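Local structure of endoglucanase FnCel5A (Fervidobacterium nodosum, 3NCO) at residues 59-67 / 76-87. The protein probably hydrolyses internal beta-1,4-glucosidic bonds of cellulose, as a family 5 glycoside hydrolase with a TIM-barrel fold. Residues are numbered along the deposited sequence; the frame is centred on the assembly and turned at random.
Sequences RIPIRWSAH and IDKFFLDRVKHV
Ile76 lays its CD1 against the six-membered ring of Trp64, 3.7 Å from CE3, while its CA-H makes a CH...O contact with the carbonyl oxygen of His67. The backbone N-H of Asp77 bonds to that same His67 O, nearly straight and 2.8 Å from N to O, which ties the loop to the helix start; Asp77 is the N-cap residue, though its carboxylate makes no capping bond. One turn on, Phe80 carries most of the aromatic contact. Its CG lies anti to the backbone N (chi1 -171°), which sends the ring from the helix across to the loop, where one face stacks on the imidazole of His67, centroids 3.6 Å apart and planes within 8° of parallel. The edge of the phenyl ring is turned to Trp64 in an offset edge-to-face pair, planes at 90°, and Ile62 CG2 also sits at that edge, 3.7 Å from Phe80 CE2. A bond from His67 ND1 to Arg63 O, 3.3 Å long, holds the turn of the imidazole; Arg63 O also accepts from Ala66 N, the two donors arriving from opposite faces of the carbonyl plane. With an alanine here in place of His67 the imidazole is gone, which is likely to open a gap beside the Phe80 face and leave Arg63 O with Ala66 N alone of the two donors. Leu81 adds CD1 near Trp64 CH2. Val84 meets Ile62 tip to tip, its CG1 closely packed at 3.5 Å from Ile62 CD1, and also touches the indole. Val87 CG1 ends the row against Ile60 CD1 at 3.7 Å. The contact thus packs helix 78-93 onto the end of strand 57-60 and the loop after it, within a beta-alpha-beta unit of the barrel completed by strand 97-101. Ile60 touches Val98 and Ile62 touches Ile100 of that strand, and helix 112-130 flanks the cluster, with Val126 against Trp64 and Ile76.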
loop_
_atom_site.group_PDB
_atom_site.type_symbol
_atom_site.label_atom_id
_atom_site.label_comp_id
_atom_site.label_asym_id
_atom_site.label_seq_id
_atom_site.Cartn_x
_atom_site.Cartn_y
_atom_site.Cartn_z
ATOM N N ARG A 59 3.402 -4.661 -3.573
ATOM C CA ARG A 59 2.749 -4.505 -2.294
ATOM C C ARG A 59 1.549 -5.475 -2.292
ATOM O O ARG A 59 0.765 -5.439 -3.224
ATOM C CB ARG A 59 2.238 -3.045 -2.131
ATOM C CG ARG A 59 1.377 -2.902 -0.880
ATOM C CD ARG A 59 1.196 -1.412 -0.543
ATOM N NE ARG A 59 0.415 -1.121 0.664
ATOM C CZ ARG A 59 -0.888 -0.837 0.689
ATOM N NH1 ARG A 59 -1.631 -0.878 -0.421
ATOM N NH2 ARG A 59 -1.438 -0.506 1.881
ATOM N N ILE A 60 1.451 -6.314 -1.252
ATOM C CA ILE A 60 0.455 -7.417 -1.200
ATOM C C ILE A 60 -0.534 -7.163 -0.016
ATOM O O ILE A 60 -0.227 -7.462 1.130
ATOM C CB ILE A 60 1.152 -8.815 -1.005
ATOM C CG1 ILE A 60 2.287 -9.019 -2.037
ATOM C CG2 ILE A 60 0.160 -9.960 -1.140
ATOM C CD1 ILE A 60 3.045 -10.391 -1.841
ATOM N N PRO A 61 -1.741 -6.657 -0.317
ATOM C CA PRO A 61 -2.850 -6.530 0.620
ATOM C C PRO A 61 -3.264 -7.939 1.131
ATOM O O PRO A 61 -3.406 -8.865 0.329
ATOM C CB PRO A 61 -3.933 -5.859 -0.238
ATOM C CG PRO A 61 -3.113 -5.037 -1.370
ATOM C CD PRO A 61 -2.010 -6.053 -1.656
ATOM N N ILE A 62 -3.384 -8.081 2.458
ATOM C CA ILE A 62 -3.749 -9.373 3.072
ATOM C C ILE A 62 -4.778 -9.235 4.208
ATOM O O ILE A 62 -4.528 -8.529 5.169
ATOM C CB ILE A 62 -2.467 -10.098 3.624
ATOM C CG1 ILE A 62 -1.381 -10.175 2.541
ATOM C CG2 ILE A 62 -2.808 -11.456 4.249
ATOM C CD1 ILE A 62 0.003 -10.686 3.056
ATOM N N ARG A 63 -5.919 -9.931 4.104
ATOM C CA ARG A 63 -6.969 -9.816 5.122
ATOM C C ARG A 63 -6.728 -10.973 6.128
ATOM O O ARG A 63 -7.460 -11.958 6.186
ATOM C CB ARG A 63 -8.363 -9.861 4.513
ATOM C CG ARG A 63 -9.464 -9.640 5.572
ATOM C CD ARG A 63 -10.793 -10.050 5.058
ATOM N NE ARG A 63 -11.150 -9.300 3.856
ATOM C CZ ARG A 63 -12.420 -8.986 3.552
ATOM N NH1 ARG A 63 -13.422 -9.328 4.383
ATOM N NH2 ARG A 63 -12.680 -8.319 2.435
ATOM N N TRP A 64 -5.692 -10.824 6.931
ATOM C CA TRP A 64 -5.381 -11.788 7.945
ATOM C C TRP A 64 -6.571 -12.052 8.834
ATOM O O TRP A 64 -6.743 -13.134 9.366
ATOM C CB TRP A 64 -4.201 -11.306 8.785
ATOM C CG TRP A 64 -2.908 -11.186 8.062
ATOM C CD1 TRP A 64 -2.304 -9.999 7.659
ATOM C CD2 TRP A 64 -1.990 -12.247 7.691
ATOM N NE1 TRP A 64 -1.089 -10.272 7.067
ATOM C CE2 TRP A 64 -0.884 -11.635 7.055
ATOM C CE3 TRP A 64 -1.984 -13.652 7.856
ATOM C CZ2 TRP A 64 0.194 -12.366 6.563
ATOM C CZ3 TRP A 64 -0.921 -14.386 7.329
ATOM C CH2 TRP A 64 0.173 -13.732 6.716
ATOM N N SER A 65 -7.371 -11.032 9.048
ATOM C CA SER A 65 -8.418 -11.200 10.039
ATOM C C SER A 65 -9.508 -12.179 9.615
ATOM O O SER A 65 -10.344 -12.572 10.481
ATOM C CB SER A 65 -9.038 -9.822 10.358
ATOM O OG SER A 65 -9.656 -9.200 9.237
ATOM N N ALA A 66 -9.513 -12.535 8.315
ATOM C CA ALA A 66 -10.480 -13.530 7.785
ATOM C C ALA A 66 -9.980 -14.985 7.918
ATOM O O ALA A 66 -10.637 -15.928 7.407
ATOM C CB ALA A 66 -10.812 -13.212 6.348
ATOM N N HIS A 67 -8.861 -15.191 8.626
ATOM C CA HIS A 67 -8.203 -16.500 8.616
ATOM C C HIS A 67 -7.551 -16.772 9.951
ATOM O O HIS A 67 -6.419 -17.264 10.012
ATOM C CB HIS A 67 -7.143 -16.531 7.512
ATOM C CG HIS A 67 -7.708 -16.324 6.139
ATOM N ND1 HIS A 67 -7.637 -15.137 5.442
ATOM C CD2 HIS A 67 -8.366 -17.189 5.333
ATOM C CE1 HIS A 67 -8.225 -15.273 4.263
ATOM N NE2 HIS A 67 -8.683 -16.511 4.179
ATOM N N ILE A 76 -3.431 -17.917 13.353
ATOM C CA ILE A 76 -3.676 -17.869 11.931
ATOM C C ILE A 76 -3.798 -19.321 11.393
ATOM O O ILE A 76 -2.964 -20.196 11.700
ATOM C CB ILE A 76 -2.510 -17.167 11.222
ATOM C CG1 ILE A 76 -2.354 -15.735 11.763
ATOM C CG2 ILE A 76 -2.730 -17.201 9.721
ATOM C CD1 ILE A 76 -1.078 -15.028 11.213
ATOM N N ASP A 77 -4.835 -19.534 10.586
ATOM C CA ASP A 77 -4.986 -20.802 9.864
ATOM C C ASP A 77 -3.693 -21.187 9.108
ATOM O O ASP A 77 -3.175 -20.421 8.273
ATOM C CB ASP A 77 -6.176 -20.754 8.902
ATOM C CG ASP A 77 -7.520 -20.500 9.627
ATOM O OD1 ASP A 77 -7.705 -20.901 10.827
ATOM O OD2 ASP A 77 -8.410 -19.932 8.975
ATOM N N LYS A 78 -3.220 -22.410 9.349
ATOM C CA LYS A 78 -1.968 -22.871 8.730
ATOM C C LYS A 78 -1.971 -22.771 7.184
ATOM O O LYS A 78 -1.010 -22.292 6.548
ATOM C CB LYS A 78 -1.631 -24.300 9.176
ATOM C CG LYS A 78 -0.426 -24.845 8.420
ATOM C CD LYS A 78 0.071 -26.155 9.032
ATOM C CE LYS A 78 1.477 -26.562 8.487
ATOM N NZ LYS A 78 1.564 -26.784 7.008
ATOM N N PHE A 79 -3.064 -23.186 6.580
ATOM C CA PHE A 79 -3.159 -23.183 5.133
ATOM C C PHE A 79 -2.966 -21.762 4.603
ATOM O O PHE A 79 -2.319 -21.537 3.565
ATOM C CB PHE A 79 -4.524 -23.715 4.677
ATOM C CG PHE A 79 -4.754 -23.587 3.191
ATOM C CD1 PHE A 79 -4.323 -24.603 2.323
ATOM C CD2 PHE A 79 -5.379 -22.448 2.654
ATOM C CE1 PHE A 79 -4.513 -24.493 0.934
ATOM C CE2 PHE A 79 -5.568 -22.323 1.267
ATOM C CZ PHE A 79 -5.131 -23.345 0.409
ATOM N N PHE A 80 -3.539 -20.785 5.301
ATOM C CA PHE A 80 -3.450 -19.383 4.824
ATOM C C PHE A 80 -2.044 -18.796 5.010
ATOM O O PHE A 80 -1.512 -18.119 4.106
ATOM C CB PHE A 80 -4.473 -18.503 5.534
ATOM C CG PHE A 80 -4.560 -17.147 4.919
ATOM C CD1 PHE A 80 -5.174 -16.998 3.691
ATOM C CD2 PHE A 80 -4.033 -16.043 5.559
ATOM C CE1 PHE A 80 -5.263 -15.751 3.102
ATOM C CE2 PHE A 80 -4.114 -14.787 5.001
ATOM C CZ PHE A 80 -4.704 -14.622 3.753
ATOM N N LEU A 81 -1.437 -19.060 6.172
ATOM C CA LEU A 81 -0.084 -18.615 6.387
ATOM C C LEU A 81 0.826 -19.258 5.319
ATOM O O LEU A 81 1.693 -18.588 4.723
ATOM C CB LEU A 81 0.379 -19.041 7.796
ATOM C CG LEU A 81 1.814 -18.595 8.175
ATOM C CD1 LEU A 81 2.037 -17.069 7.990
ATOM C CD2 LEU A 81 2.118 -19.042 9.616
ATOM N N ASP A 82 0.601 -20.546 5.040
ATOM C CA ASP A 82 1.408 -21.248 4.031
ATOM C C ASP A 82 1.260 -20.598 2.655
ATOM O O ASP A 82 2.233 -20.448 1.921
ATOM C CB ASP A 82 1.031 -22.718 3.975
ATOM C CG ASP A 82 1.547 -23.482 5.175
ATOM O OD1 ASP A 82 2.354 -22.913 5.950
ATOM O OD2 ASP A 82 1.163 -24.666 5.310
ATOM N N ARG A 83 0.039 -20.207 2.348
ATOM C CA ARG A 83 -0.243 -19.511 1.088
ATOM C C ARG A 83 0.529 -18.192 0.989
ATOM O O ARG A 83 1.156 -17.905 -0.070
ATOM C CB ARG A 83 -1.767 -19.199 0.998
ATOM C CG ARG A 83 -2.229 -18.409 -0.253
ATOM C CD ARG A 83 -1.782 -19.032 -1.557
ATOM N NE ARG A 83 -2.163 -18.170 -2.662
ATOM C CZ ARG A 83 -1.659 -18.256 -3.888
ATOM N NH1 ARG A 83 -0.750 -19.202 -4.183
ATOM N NH2 ARG A 83 -2.079 -17.378 -4.828
ATOM N N VAL A 84 0.416 -17.360 2.045
ATOM C CA VAL A 84 1.134 -16.072 2.009
ATOM C C VAL A 84 2.666 -16.304 1.873
ATOM O O VAL A 84 3.362 -15.598 1.117
ATOM C CB VAL A 84 0.736 -15.152 3.208
ATOM C CG1 VAL A 84 1.491 -13.837 3.170
ATOM C CG2 VAL A 84 -0.744 -14.843 3.148
ATOM N N LYS A 85 3.172 -17.279 2.621
ATOM C CA LYS A 85 4.615 -17.608 2.548
ATOM C C LYS A 85 4.973 -18.030 1.139
ATOM O O LYS A 85 6.044 -17.673 0.619
ATOM C CB LYS A 85 5.016 -18.720 3.514
ATOM C CG LYS A 85 5.123 -18.266 4.941
ATOM C CD LYS A 85 5.202 -19.401 5.946
ATOM C CE LYS A 85 6.617 -19.932 6.157
ATOM N NZ LYS A 85 6.607 -20.826 7.378
ATOM N N HIS A 86 4.114 -18.833 0.526
ATOM C CA HIS A 86 4.375 -19.212 -0.863
ATOM C C HIS A 86 4.439 -17.991 -1.786
ATOM O O HIS A 86 5.353 -17.834 -2.600
ATOM C CB HIS A 86 3.341 -20.198 -1.382
ATOM C CG HIS A 86 3.434 -20.411 -2.859
ATOM N ND1 HIS A 86 4.400 -21.220 -3.435
ATOM C CD2 HIS A 86 2.746 -19.851 -3.880
ATOM C CE1 HIS A 86 4.261 -21.189 -4.755
ATOM N NE2 HIS A 86 3.260 -20.362 -5.051
ATOM N N VAL A 87 3.474 -17.076 -1.610
ATOM C CA VAL A 87 3.399 -15.924 -2.498
ATOM C C VAL A 87 4.606 -14.977 -2.290
ATOM O O VAL A 87 5.143 -14.383 -3.232
ATOM C CB VAL A 87 2.052 -15.193 -2.231
ATOM C CG1 VAL A 87 2.059 -13.821 -2.761
ATOM C CG2 VAL A 87 0.920 -15.998 -2.825
#